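Local coordinates for protein ComZ (Thermus thermophilus, PDB 6QVI) that probably acts as a DNA receptor at the tip of the natural-competence pilus, with a beta-solenoid domain joined to a pseudopilin-like domain, at residues R444-M449 / K462-F467; G153-G158 / K491-Y496; G456-V461 / G468-N473; P386-A391 / L420-F425. One frame throughout, in Å; residues are numbered along the deposited sequence.

Contact 1 (R444-M449 / K462-F467)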
loop_
_atom_site.group_PDB
_atom_site.type_symbol
_atom_site.label_atom_id
_atom_site.label_comp_id
_atom_site.label_asym_id
_atom_site.label_seq_id
_atom_site.Cartn_x
_atom_site.Cartn_y
_atom_site.Cartn_z
ATOM N N ARG A 444 -1.689 -15.128 -18.486
ATOM C CA ARG A 444 -2.741 -15.671 -19.333
ATOM C C ARG A 444 -3.730 -16.568 -18.578
ATOM O O ARG A 444 -4.758 -16.956 -19.166
ATOM C CB ARG A 444 -2.148 -16.451 -20.532
ATOM C CG ARG A 444 -0.855 -15.880 -21.147
ATOM C CD ARG A 444 -0.258 -16.733 -22.288
ATOM N NE ARG A 444 0.746 -15.981 -23.053
ATOM C CZ ARG A 444 2.031 -15.841 -22.728
ATOM N NH1 ARG A 444 2.540 -16.397 -21.636
ATOM N NH2 ARG A 444 2.811 -15.112 -23.515
ATOM N N GLY A 445 -3.462 -16.884 -17.301
ATOM C CA GLY A 445 -4.465 -17.524 -16.458
ATOM C C GLY A 445 -5.635 -16.611 -16.149
ATOM O O GLY A 445 -5.516 -15.384 -16.144
ATOM N N GLN A 446 -6.805 -17.213 -15.937
ATOM C CA GLN A 446 -7.971 -16.351 -15.837
ATOM C C GLN A 446 -8.037 -15.639 -14.494
ATOM O O GLN A 446 -8.439 -14.476 -14.429
ATOM C CB GLN A 446 -9.248 -17.152 -16.122
ATOM C CG GLN A 446 -9.566 -17.096 -17.617
ATOM C CD GLN A 446 -11.045 -17.163 -17.992
ATOM O OE1 GLN A 446 -11.370 -17.018 -19.173
ATOM N NE2 GLN A 446 -11.937 -17.367 -17.011
ATOM N N HIS A 447 -7.617 -16.304 -13.419
ATOM C CA HIS A 447 -7.705 -15.746 -12.079
ATOM C C HIS A 447 -6.383 -16.008 -11.376
ATOM O O HIS A 447 -5.988 -17.163 -11.202
ATOM C CB HIS A 447 -8.890 -16.350 -11.323
ATOM C CG HIS A 447 -10.213 -16.141 -12.013
ATOM N ND1 HIS A 447 -10.442 -15.099 -12.888
ATOM C CD2 HIS A 447 -11.364 -16.854 -11.976
ATOM C CE1 HIS A 447 -11.678 -15.166 -13.347
ATOM N NE2 HIS A 447 -12.261 -16.222 -12.808
ATOM N N VAL A 448 -5.677 -14.945 -10.992
ATOM C CA VAL A 448 -4.529 -15.092 -10.111
ATOM C C VAL A 448 -4.679 -14.086 -8.976
ATOM O O VAL A 448 -5.108 -12.945 -9.183
ATOM C CB VAL A 448 -3.203 -14.925 -10.878
ATOM C CG1 VAL A 448 -3.283 -13.752 -11.738
ATOM C CG2 VAL A 448 -2.043 -14.768 -9.932
ATOM N N MET A 449 -4.358 -14.527 -7.773
ATOM C CA MET A 449 -4.628 -13.763 -6.571
ATOM C C MET A 449 -3.291 -13.607 -5.865
ATOM O O MET A 449 -2.825 -14.518 -5.171
ATOM C CB MET A 449 -5.708 -14.460 -5.749
ATOM C CG MET A 449 -5.797 -14.088 -4.298
ATOM S SD MET A 449 -7.263 -14.884 -3.573
ATOM C CE MET A 449 -8.603 -14.095 -4.448
ATOM N N LYS A 462 -7.322 -9.843 -22.270
ATOM C CA LYS A 462 -8.737 -9.538 -22.070
ATOM C C LYS A 462 -9.451 -10.699 -21.380
ATOM O O LYS A 462 -9.270 -11.858 -21.750
ATOM C CB LYS A 462 -9.416 -9.275 -23.421
ATOM C CG LYS A 462 -8.544 -8.656 -24.497
ATOM C CD LYS A 462 -9.173 -8.856 -25.906
ATOM C CE LYS A 462 -9.004 -7.604 -26.802
ATOM N NZ LYS A 462 -10.072 -7.443 -27.824
ATOM N N GLY A 463 -10.248 -10.392 -20.369
ATOM C CA GLY A 463 -11.084 -11.391 -19.726
ATOM C C GLY A 463 -10.557 -11.922 -18.419
ATOM O O GLY A 463 -11.333 -12.485 -17.631
ATOM N N ASN A 464 -9.264 -11.795 -18.195
ATOM C CA ASN A 464 -8.614 -12.306 -17.006
ATOM C C ASN A 464 -8.534 -11.209 -15.973
ATOM O O ASN A 464 -8.389 -10.030 -16.306
ATOM C CB ASN A 464 -7.227 -12.821 -17.399
ATOM C CG ASN A 464 -7.328 -13.813 -18.560
ATOM O OD1 ASN A 464 -7.791 -13.448 -19.630
ATOM N ND2 ASN A 464 -6.853 -15.010 -18.372
ATOM N N VAL A 465 -8.646 -11.600 -14.718
ATOM C CA VAL A 465 -8.686 -10.655 -13.617
ATOM C C VAL A 465 -7.592 -11.012 -12.619
ATOM O O VAL A 465 -7.332 -12.189 -12.347
ATOM C CB VAL A 465 -10.106 -10.589 -12.988
ATOM C CG1 VAL A 465 -10.544 -11.917 -12.460
ATOM C CG2 VAL A 465 -10.181 -9.540 -11.887
ATOM N N LEU A 466 -6.920 -9.988 -12.108
ATOM C CA LEU A 466 -5.884 -10.151 -11.101
ATOM C C LEU A 466 -6.360 -9.496 -9.824
ATOM O O LEU A 466 -6.773 -8.327 -9.836
ATOM C CB LEU A 466 -4.565 -9.536 -11.548
ATOM C CG LEU A 466 -3.507 -9.470 -10.469
ATOM C CD1 LEU A 466 -3.168 -10.874 -9.959
ATOM C CD2 LEU A 466 -2.348 -8.859 -11.111
ATOM N N PHE A 467 -6.363 -10.264 -8.748
ATOM C CA PHE A 467 -6.725 -9.760 -7.439
ATOM C C PHE A 467 -5.471 -9.583 -6.612
ATOM O O PHE A 467 -4.628 -10.483 -6.558
ATOM C CB PHE A 467 -7.695 -10.702 -6.736
ATOM C CG PHE A 467 -8.841 -11.142 -7.595
ATOM C CD1 PHE A 467 -10.106 -10.604 -7.418
ATOM C CD2 PHE A 467 -8.674 -12.132 -8.548
ATOM C CE1 PHE A 467 -11.179 -11.023 -8.197
ATOM C CE2 PHE A 467 -9.750 -12.560 -9.328
ATOM C CZ PHE A 467 -11.001 -12.004 -9.145
#

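Contact 2 (G153-G158 / K491-Y496)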
loop_
_atom_site.group_PDB
_atom_site.type_symbol
_atom_site.label_atom_id
_atom_site.label_comp_id
_atom_site.label_asym_id
_atom_site.label_seq_id
_atom_site.Cartn_x
_atom_site.Cartn_y
_atom_site.Cartn_z
ATOM N N GLY A 153 -7.713 -1.705 -22.851
ATOM C CA GLY A 153 -8.800 -1.660 -21.922
ATOM C C GLY A 153 -8.552 -2.142 -20.546
ATOM O O GLY A 153 -7.795 -3.047 -20.316
ATOM N N ALA A 154 -9.293 -1.578 -19.622
ATOM C CA ALA A 154 -9.111 -1.949 -18.240
ATOM C C ALA A 154 -10.343 -1.552 -17.455
ATOM O O ALA A 154 -10.959 -0.514 -17.730
ATOM C CB ALA A 154 -7.891 -1.252 -17.653
ATOM N N THR A 155 -10.619 -2.313 -16.428
ATOM C CA THR A 155 -11.644 -1.990 -15.487
ATOM C C THR A 155 -10.861 -2.235 -14.223
ATOM O O THR A 155 -10.507 -3.340 -13.938
ATOM C CB THR A 155 -12.903 -2.838 -15.608
ATOM O OG1 THR A 155 -13.135 -3.544 -14.396
ATOM C CG2 THR A 155 -12.782 -3.786 -16.698
ATOM N N ILE A 156 -10.629 -1.187 -13.458
ATOM C CA ILE A 156 -9.753 -1.213 -12.289
ATOM C C ILE A 156 -10.616 -0.937 -11.070
ATOM O O ILE A 156 -11.130 0.182 -10.905
ATOM C CB ILE A 156 -8.612 -0.180 -12.370
ATOM C CG1 ILE A 156 -7.699 -0.382 -13.573
ATOM C CG2 ILE A 156 -7.817 -0.116 -11.069
ATOM C CD1 ILE A 156 -7.887 0.708 -14.621
ATOM N N ARG A 157 -10.756 -1.927 -10.192
ATOM C CA ARG A 157 -11.517 -1.696 -8.968
ATOM C C ARG A 157 -10.486 -1.363 -7.891
ATOM O O ARG A 157 -9.908 -2.240 -7.238
ATOM C CB ARG A 157 -12.393 -2.905 -8.668
ATOM C CG ARG A 157 -12.919 -3.432 -9.969
ATOM C CD ARG A 157 -14.138 -4.278 -9.859
ATOM N NE ARG A 157 -15.259 -3.405 -9.599
ATOM C CZ ARG A 157 -16.460 -3.596 -10.115
ATOM N NH1 ARG A 157 -16.668 -4.633 -10.916
ATOM N NH2 ARG A 157 -17.446 -2.751 -9.839
ATOM N N GLY A 158 -10.244 -0.063 -7.727
ATOM C CA GLY A 158 -9.223 0.436 -6.831
ATOM C C GLY A 158 -8.509 1.644 -7.411
ATOM O O GLY A 158 -8.834 2.102 -8.513
ATOM N N LYS A 491 -11.177 -5.397 -22.528
ATOM C CA LYS A 491 -10.862 -5.022 -21.164
ATOM C C LYS A 491 -10.331 -6.212 -20.382
ATOM O O LYS A 491 -10.934 -7.293 -20.389
ATOM C CB LYS A 491 -12.129 -4.469 -20.492
ATOM C CG LYS A 491 -12.688 -3.242 -21.234
ATOM C CD LYS A 491 -13.945 -2.634 -20.590
ATOM C CE LYS A 491 -14.305 -1.251 -21.166
ATOM N NZ LYS A 491 -15.422 -0.612 -20.401
ATOM N N ALA A 492 -9.209 -6.000 -19.708
ATOM C CA ALA A 492 -8.774 -6.812 -18.588
ATOM C C ALA A 492 -9.126 -6.074 -17.303
ATOM O O ALA A 492 -9.465 -4.893 -17.328
ATOM C CB ALA A 492 -7.280 -7.091 -18.666
ATOM N N GLU A 493 -9.079 -6.777 -16.167
ATOM C CA GLU A 493 -9.534 -6.166 -14.924
ATOM C C GLU A 493 -8.584 -6.448 -13.765
ATOM O O GLU A 493 -8.023 -7.538 -13.647
ATOM C CB GLU A 493 -10.987 -6.604 -14.611
ATOM C CG GLU A 493 -11.386 -6.500 -13.130
ATOM C CD GLU A 493 -12.869 -6.750 -12.865
ATOM O OE1 GLU A 493 -13.659 -6.919 -13.819
ATOM O OE2 GLU A 493 -13.257 -6.698 -11.684
ATOM N N VAL A 494 -8.417 -5.461 -12.891
ATOM C CA VAL A 494 -7.594 -5.605 -11.705
ATOM C C VAL A 494 -8.453 -5.251 -10.507
ATOM O O VAL A 494 -9.105 -4.201 -10.490
ATOM C CB VAL A 494 -6.324 -4.727 -11.724
ATOM C CG1 VAL A 494 -5.449 -5.043 -10.491
ATOM C CG2 VAL A 494 -5.521 -4.884 -13.029
ATOM N N VAL A 495 -8.425 -6.096 -9.489
ATOM C CA VAL A 495 -9.264 -5.895 -8.329
ATOM C C VAL A 495 -8.357 -5.695 -7.135
ATOM O O VAL A 495 -7.641 -6.616 -6.721
ATOM C CB VAL A 495 -10.217 -7.071 -8.123
ATOM C CG1 VAL A 495 -11.045 -6.887 -6.859
ATOM C CG2 VAL A 495 -11.118 -7.182 -9.355
ATOM N N TYR A 496 -8.354 -4.482 -6.601
ATOM C CA TYR A 496 -7.464 -4.203 -5.497
ATOM C C TYR A 496 -8.022 -4.839 -4.238
ATOM O O TYR A 496 -9.146 -4.542 -3.826
ATOM C CB TYR A 496 -7.260 -2.708 -5.332
ATOM C CG TYR A 496 -6.523 -2.385 -4.056
ATOM C CD1 TYR A 496 -6.869 -1.289 -3.301
ATOM C CD2 TYR A 496 -5.414 -3.126 -3.658
ATOM C CE1 TYR A 496 -6.188 -0.981 -2.161
ATOM C CE2 TYR A 496 -4.724 -2.821 -2.492
ATOM C CZ TYR A 496 -5.117 -1.745 -1.755
ATOM O OH TYR A 496 -4.442 -1.431 -0.595
#

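Contact 3 (G456-V461 / G468-N473)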
loop_
_atom_site.group_PDB
_atom_site.type_symbol
_atom_site.label_atom_id
_atom_site.label_comp_id
_atom_site.label_asym_id
_atom_site.label_seq_id
_atom_site.Cartn_x
_atom_site.Cartn_y
_atom_site.Cartn_z
ATOM N N GLY A 456 9.471 -4.253 -15.368
ATOM C CA GLY A 456 9.249 -3.837 -16.735
ATOM C C GLY A 456 7.782 -3.558 -16.989
ATOM O O GLY A 456 7.260 -2.560 -16.473
ATOM N N THR A 457 7.082 -4.421 -17.727
ATOM C CA THR A 457 5.670 -4.194 -17.984
ATOM C C THR A 457 4.871 -5.405 -17.516
ATOM O O THR A 457 5.330 -6.554 -17.600
ATOM C CB THR A 457 5.365 -3.871 -19.491
ATOM O OG1 THR A 457 5.128 -5.084 -20.220
ATOM C CG2 THR A 457 6.504 -3.034 -20.131
ATOM N N PHE A 458 3.624 -5.197 -17.181
ATOM C CA PHE A 458 2.803 -6.296 -16.785
ATOM C C PHE A 458 1.741 -6.462 -17.815
ATOM O O PHE A 458 0.932 -5.602 -17.951
ATOM C CB PHE A 458 2.153 -5.963 -15.496
ATOM C CG PHE A 458 1.018 -6.829 -15.159
ATOM C CD1 PHE A 458 1.161 -7.803 -14.250
ATOM C CD2 PHE A 458 -0.186 -6.629 -15.715
ATOM C CE1 PHE A 458 0.119 -8.597 -13.911
ATOM C CE2 PHE A 458 -1.243 -7.407 -15.382
ATOM C CZ PHE A 458 -1.090 -8.399 -14.479
ATOM N N ARG A 459 1.757 -7.574 -18.537
ATOM C CA ARG A 459 0.785 -7.856 -19.570
ATOM C C ARG A 459 -0.288 -8.758 -19.079
ATOM O O ARG A 459 -0.080 -9.578 -18.239
ATOM C CB ARG A 459 1.419 -8.513 -20.774
ATOM C CG ARG A 459 2.378 -7.627 -21.523
ATOM C CD ARG A 459 2.739 -8.174 -22.878
ATOM N NE ARG A 459 3.533 -7.202 -23.593
ATOM C CZ ARG A 459 4.794 -6.971 -23.329
ATOM N NH1 ARG A 459 5.380 -7.649 -22.382
ATOM N NH2 ARG A 459 5.464 -6.067 -23.997
ATOM N N VAL A 460 -1.461 -8.599 -19.645
ATOM C CA VAL A 460 -2.590 -9.393 -19.266
ATOM C C VAL A 460 -3.503 -9.477 -20.472
ATOM O O VAL A 460 -3.483 -8.634 -21.333
ATOM C CB VAL A 460 -3.270 -8.761 -18.077
ATOM C CG1 VAL A 460 -3.878 -7.453 -18.474
ATOM C CG2 VAL A 460 -4.263 -9.682 -17.433
ATOM N N VAL A 461 -4.260 -10.543 -20.552
ATOM C CA VAL A 461 -5.168 -10.799 -21.655
ATOM C C VAL A 461 -6.577 -10.346 -21.283
ATOM O O VAL A 461 -6.987 -10.440 -20.115
ATOM C CB VAL A 461 -5.123 -12.297 -21.989
ATOM C CG1 VAL A 461 -3.892 -12.626 -22.855
ATOM C CG2 VAL A 461 -4.988 -13.035 -20.676
ATOM N N GLY A 468 -5.372 -8.449 -5.940
ATOM C CA GLY A 468 -4.138 -8.105 -5.275
ATOM C C GLY A 468 -3.792 -6.684 -5.667
ATOM O O GLY A 468 -4.455 -5.757 -5.199
ATOM N N SER A 469 -2.735 -6.497 -6.462
ATOM C CA SER A 469 -2.293 -5.177 -6.907
ATOM C C SER A 469 -1.159 -5.376 -7.895
ATOM O O SER A 469 -0.415 -6.358 -7.797
ATOM C CB SER A 469 -1.814 -4.310 -5.724
ATOM O OG SER A 469 -1.010 -5.092 -4.847
ATOM N N VAL A 470 -0.975 -4.435 -8.818
ATOM C CA VAL A 470 0.219 -4.509 -9.644
ATOM C C VAL A 470 0.938 -3.200 -9.479
ATOM O O VAL A 470 0.311 -2.137 -9.489
ATOM C CB VAL A 470 -0.073 -4.845 -11.132
ATOM C CG1 VAL A 470 -1.082 -5.964 -11.203
ATOM C CG2 VAL A 470 -0.408 -3.601 -12.037
ATOM N N ILE A 471 2.214 -3.299 -9.150
ATOM C CA ILE A 471 3.205 -2.240 -9.249
ATOM C C ILE A 471 4.044 -2.560 -10.471
ATOM O O ILE A 471 4.694 -3.616 -10.538
ATOM C CB ILE A 471 4.117 -2.132 -8.003
ATOM C CG1 ILE A 471 3.275 -1.831 -6.765
ATOM C CG2 ILE A 471 5.294 -1.183 -8.253
ATOM C CD1 ILE A 471 3.971 -2.170 -5.463
ATOM N N SER A 472 4.006 -1.673 -11.454
ATOM C CA SER A 472 4.803 -1.944 -12.627
ATOM C C SER A 472 5.065 -0.651 -13.380
ATOM O O SER A 472 4.329 0.324 -13.268
ATOM C CB SER A 472 4.102 -2.974 -13.524
ATOM O OG SER A 472 3.185 -2.332 -14.381
ATOM N N ASN A 473 6.099 -0.690 -14.205
ATOM C CA ASN A 473 6.489 0.503 -14.916
ATOM C C ASN A 473 5.554 0.782 -16.071
ATOM O O ASN A 473 5.367 1.957 -16.426
ATOM C CB ASN A 473 7.926 0.348 -15.407
ATOM C CG ASN A 473 8.496 1.645 -15.879
ATOM O OD1 ASN A 473 8.339 2.019 -17.047
ATOM N ND2 ASN A 473 9.119 2.385 -14.958
#

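Contact 4 (P386-A391 / L420-F425)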
loop_
_atom_site.group_PDB
_atom_site.type_symbol
_atom_site.label_atom_id
_atom_site.label_comp_id
_atom_site.label_asym_id
_atom_site.label_seq_id
_atom_site.Cartn_x
_atom_site.Cartn_y
_atom_site.Cartn_z
ATOM N N PRO A 386 -2.869 -24.517 -13.829
ATOM C CA PRO A 386 -3.507 -24.047 -12.592
ATOM C C PRO A 386 -2.860 -24.646 -11.353
ATOM O O PRO A 386 -2.509 -25.834 -11.322
ATOM C CB PRO A 386 -4.955 -24.516 -12.747
ATOM C CG PRO A 386 -5.188 -24.495 -14.206
ATOM C CD PRO A 386 -3.869 -24.860 -14.860
ATOM N N VAL A 387 -2.655 -23.808 -10.359
ATOM C CA VAL A 387 -1.939 -24.232 -9.197
ATOM C C VAL A 387 -2.381 -23.496 -7.964
ATOM O O VAL A 387 -2.613 -22.326 -7.994
ATOM C CB VAL A 387 -0.458 -23.971 -9.473
ATOM C CG1 VAL A 387 -0.301 -22.635 -10.139
ATOM C CG2 VAL A 387 0.400 -24.057 -8.240
ATOM N N ASP A 388 -2.522 -24.225 -6.881
ATOM C CA ASP A 388 -2.917 -23.704 -5.610
ATOM C C ASP A 388 -1.655 -23.413 -4.872
ATOM O O ASP A 388 -0.693 -24.147 -5.004
ATOM C CB ASP A 388 -3.648 -24.775 -4.834
ATOM C CG ASP A 388 -5.114 -24.560 -4.797
ATOM O OD1 ASP A 388 -5.662 -24.035 -5.779
ATOM O OD2 ASP A 388 -5.719 -24.937 -3.788
ATOM N N TYR A 389 -1.631 -22.369 -4.069
ATOM C CA TYR A 389 -0.407 -22.113 -3.366
ATOM C C TYR A 389 -0.601 -22.110 -1.902
ATOM O O TYR A 389 -1.698 -22.015 -1.437
ATOM C CB TYR A 389 0.270 -20.848 -3.851
ATOM C CG TYR A 389 -0.372 -19.553 -3.467
ATOM C CD1 TYR A 389 -0.435 -19.150 -2.165
ATOM C CD2 TYR A 389 -0.873 -18.714 -4.429
ATOM C CE1 TYR A 389 -1.005 -17.950 -1.828
ATOM C CE2 TYR A 389 -1.445 -17.517 -4.103
ATOM C CZ TYR A 389 -1.503 -17.145 -2.802
ATOM O OH TYR A 389 -2.067 -15.951 -2.490
ATOM N N ARG A 390 0.493 -22.287 -1.193
ATOM C CA ARG A 390 0.513 -22.276 0.241
ATOM C C ARG A 390 1.819 -21.613 0.547
ATOM O O ARG A 390 2.827 -21.996 -0.001
ATOM C CB ARG A 390 0.551 -23.685 0.790
ATOM C CG ARG A 390 -0.672 -24.523 0.499
ATOM C CD ARG A 390 -0.385 -25.994 0.744
ATOM N NE ARG A 390 -0.774 -26.437 2.072
ATOM C CZ ARG A 390 -1.477 -27.533 2.297
ATOM N NH1 ARG A 390 -1.852 -28.283 1.282
ATOM N NH2 ARG A 390 -1.802 -27.879 3.529
ATOM N N ALA A 391 1.828 -20.626 1.424
ATOM C CA ALA A 391 3.067 -19.947 1.711
ATOM C C ALA A 391 3.194 -19.526 3.135
ATOM O O ALA A 391 2.243 -19.088 3.728
ATOM C CB ALA A 391 3.172 -18.730 0.838
ATOM N N LEU A 420 -4.155 -19.494 -7.300
ATOM C CA LEU A 420 -4.918 -19.122 -6.121
ATOM C C LEU A 420 -4.282 -19.669 -4.857
ATOM O O LEU A 420 -3.519 -20.640 -4.898
ATOM C CB LEU A 420 -6.375 -19.606 -6.214
ATOM C CG LEU A 420 -7.312 -19.004 -7.271
ATOM C CD1 LEU A 420 -7.076 -17.507 -7.403
ATOM C CD2 LEU A 420 -7.165 -19.673 -8.619
ATOM N N PRO A 421 -4.653 -19.130 -3.721
ATOM C CA PRO A 421 -4.126 -19.721 -2.504
ATOM C C PRO A 421 -4.951 -20.935 -2.200
ATOM O O PRO A 421 -6.103 -20.998 -2.564
ATOM C CB PRO A 421 -4.405 -18.668 -1.454
ATOM C CG PRO A 421 -5.526 -17.888 -1.998
ATOM C CD PRO A 421 -5.348 -17.871 -3.473
ATOM N N ASP A 422 -4.373 -21.913 -1.531
ATOM C CA ASP A 422 -5.139 -23.097 -1.211
ATOM C C ASP A 422 -6.019 -22.825 -0.027
ATOM O O ASP A 422 -5.545 -22.522 1.059
ATOM C CB ASP A 422 -4.257 -24.289 -0.884
ATOM C CG ASP A 422 -4.914 -25.216 0.098
ATOM O OD1 ASP A 422 -6.106 -25.526 -0.075
ATOM O OD2 ASP A 422 -4.253 -25.612 1.060
ATOM N N ALA A 423 -7.308 -23.034 -0.226
ATOM C CA ALA A 423 -8.314 -22.817 0.795
ATOM C C ALA A 423 -7.996 -23.475 2.118
ATOM O O ALA A 423 -8.123 -22.868 3.173
ATOM C CB ALA A 423 -9.648 -23.319 0.290
ATOM N N THR A 424 -7.601 -24.733 2.043
ATOM C CA THR A 424 -7.274 -25.516 3.199
ATOM C C THR A 424 -6.273 -24.817 4.064
ATOM O O THR A 424 -6.475 -24.660 5.256
ATOM C CB THR A 424 -6.652 -26.852 2.804
ATOM O OG1 THR A 424 -7.104 -27.249 1.502
ATOM C CG2 THR A 424 -7.032 -27.897 3.800
ATOM N N PHE A 425 -5.184 -24.374 3.464
ATOM C CA PHE A 425 -4.172 -23.730 4.265
ATOM C C PHE A 425 -4.618 -22.438 4.897
ATOM O O PHE A 425 -4.698 -22.346 6.107
ATOM C CB PHE A 425 -2.890 -23.506 3.497
ATOM C CG PHE A 425 -1.747 -23.178 4.386
ATOM C CD1 PHE A 425 -1.151 -21.951 4.335
ATOM C CD2 PHE A 425 -1.315 -24.085 5.313
ATOM C CE1 PHE A 425 -0.114 -21.642 5.170
ATOM C CE2 PHE A 425 -0.279 -23.786 6.156
ATOM C CZ PHE A 425 0.323 -22.560 6.083
#

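Contact 1 (R444-M449 / K462-F467)
Two successive coils of the beta-solenoid meet here as parallel rungs, His447 over Val465, Val448 over Leu466 and Met449 over Phe467. The backbone ladder runs from Val465 N to Gln446 O (2.9 Å) and from Phe467 N to Val448 O (3.0 Å), with a weak bond from Val448 N to Val465 O between them. Just before the strands, the Asn464 side chain reaches across: its ND2 donates to Gly445 O at 2.6 Å. The oxygen lies close to the amide plane of Asn464, yet ND2 sits above the Gly445 carbonyl plane. Having CG anti to its own carbonyl carbon (chi1 -53°) brings the amide up to Gly445 O and Gln446 CA. An alanine here would probably cost Gly445 O this bond, though Gln443 NE2 also donates to it, and open a gap beside Gln446 CA. Further along, Leu466 CD1 packs against Val448 CG1 at 3.4 Å, while Met449 CE lies 4.2 Å from Phe467 CB. The Phe467 ring turns an edge to Val448 O. Strand 447-449 is bonded to Leu419 on its other flank, Gln443 of strand 441-443 backs Val448 and Leu466, and strand 491-496 lies next to 465-467.

Contact 2 (G153-G158 / K491-Y496)
At the edge of the Arg157 guanidinium, near its plane, lies Glu493 OE2, but the two groups do not pair: NH1 of Arg157 stays 4.1 Å from OE2 of Glu493, beyond a salt bridge, and the planes are turned 56° apart. Each has its bond with another residue, Arg157 NE with Arg185 O and Glu493 OE2 with Tyr191 OH. On the arginine side it is the aliphatic part that touches the carboxylate, Arg157 CD lying 3.2 Å from Glu493 OE2. The glutamate gets there as an extended chain with CG anti to the backbone N (chi1 157°), so that its CB and CG run alongside Thr155 O. A lysine in its place would probably leave Tyr191 OH without its acceptor and set a positive charge near Arg157. Beneath these side chains the strands run parallel, as rungs of the beta-solenoid in which 491-496 is flanked by 465-467 and 153-157. Thr155 N donates to Ala492 O in the carbonyl plane, and Val494 N donates to Thr155 O. The ladder continues from Arg157 N to Val494 O, 2.8 Å long and nearly straight at the oxygen, and from Tyr496 N to Arg157 O. Ala154, Ile156, Ala492 and Val494 turn to the other face, where Val494 meets Phe475 and Ala492 meets Thr477. On the Glu493 face, Thr155 CG2 crosses Lys491 CB at about a right angle, 3.9 Å away. After the last bridge comes Gly158, its CA against Tyr496 CB, with backbone angles that call for glycine.

Contact 3 (G456-V461 / G468-N473)
Gly456 O takes a weak hydrogen bond from Asn473 N, 3.2 Å long and bent to 127° at the hydrogen, and it is the one hydrogen bond between residues 456-461 and 468-473. The rest is mostly side-chain packing. Phe458 projects toward the other segment with CG anti to its backbone N (chi1 164°), and Val470 lays CG1 over one face of the ring, 4.1 Å from its centroid and 16° off the normal. This is a CH-pi contact, displaced from the centre toward the rim, where Phe458 CE1 is 4.0 Å from Val470 CG1. The two side chains cross at about a right angle. Nearer the corner, Ser472 OG comes within 3.9 Å of Phe458 CB; its hydrogen bond goes to Gln474 O, so the hydroxyl is satisfied while it lies against carbon. The ring also meets Phe475 of the next coil, and Val452 and Ile441 of the coil before. No beta bridge joins the two strands. Each pairs with other coils: 457-461 with 441-443 and 474-478, and 469-472 with 451-454 and 139-141. Between them the chain passes through 465-467 and turns a corner at Gly468, which puts them on different faces; Gly456 and Asn473 are further corners. Side chains from two faces of one coil meeting inside, with aromatic and aliphatic residues of neighbouring coils packed together, are what the interior of a beta-solenoid looks like.

Contact 4 (P386-A391 / L420-F425)
This is a short parallel strand pairing that runs into an Asx turn: Asp388 and Tyr389 bridge to Leu420 and Pro421, where strand 419-421 lies between 387-392 and 447-449, and Asp422 takes over as the chain leaves the sheet. Three backbone bonds set the register, Leu420 N to Val387 O at 3.3 Å, Tyr389 N to Leu420 O at 2.7 Å and Asp422 N to Tyr389 O at 2.7 Å. The Tyr389 ring lies flat over the proline, with Pro421 CA 3.5 Å from the ring centroid and 6° off its normal. A chi1 of 72° places the ring there, between its own backbone N and carbonyl carbon, and its OH reaches on to Met449 O. Asp422 is gripped from within its own segment. OD1 accepts from both OG1 and N of Thr424, the latter making the Asx turn, and OD2 accepts from Phe425 N. Against this carboxylate lies the Arg390 guanidinium, one face toward OD2; Arg390 NH1 and Asp422 OD2 are 3.6 Å apart, a salt bridge of charge alone, since no N-H points at the oxygen. Arg390 CG also packs on Phe425 CB at 3.9 Å. Asp388 brings a second acid close, its OD2 3.8 Å from Asp422 OD1, while Asp388 OD1 forms a salt bridge with Arg197. With Arg197 and Arg390 each balancing one acid, and three donors holding Asp422, both carboxylates can probably remain ionised despite their closeness.

From the N terminus, the chain first lays down 153-158, whose partner follows more than 300 residues later. Contact 4 closes next, joining 386-391 to 420-425. The chain then enters 444-449 and 456-461, closes contact 1 at 462-467, closes contact 3 at 468-473, and finally closes contact 2 at 491-496. Contacts 1, 3 and 4 all nest inside the long loop of contact 2. Contacts 1 and 3 cross, since their segments alternate, whereas contact 4 precedes both. Contacts 1 and 2 share one sheet, contact 3 ties faces across the interior, and contact 4, touching contact 1 through Met449, continues the pairing on the far side of 447-449.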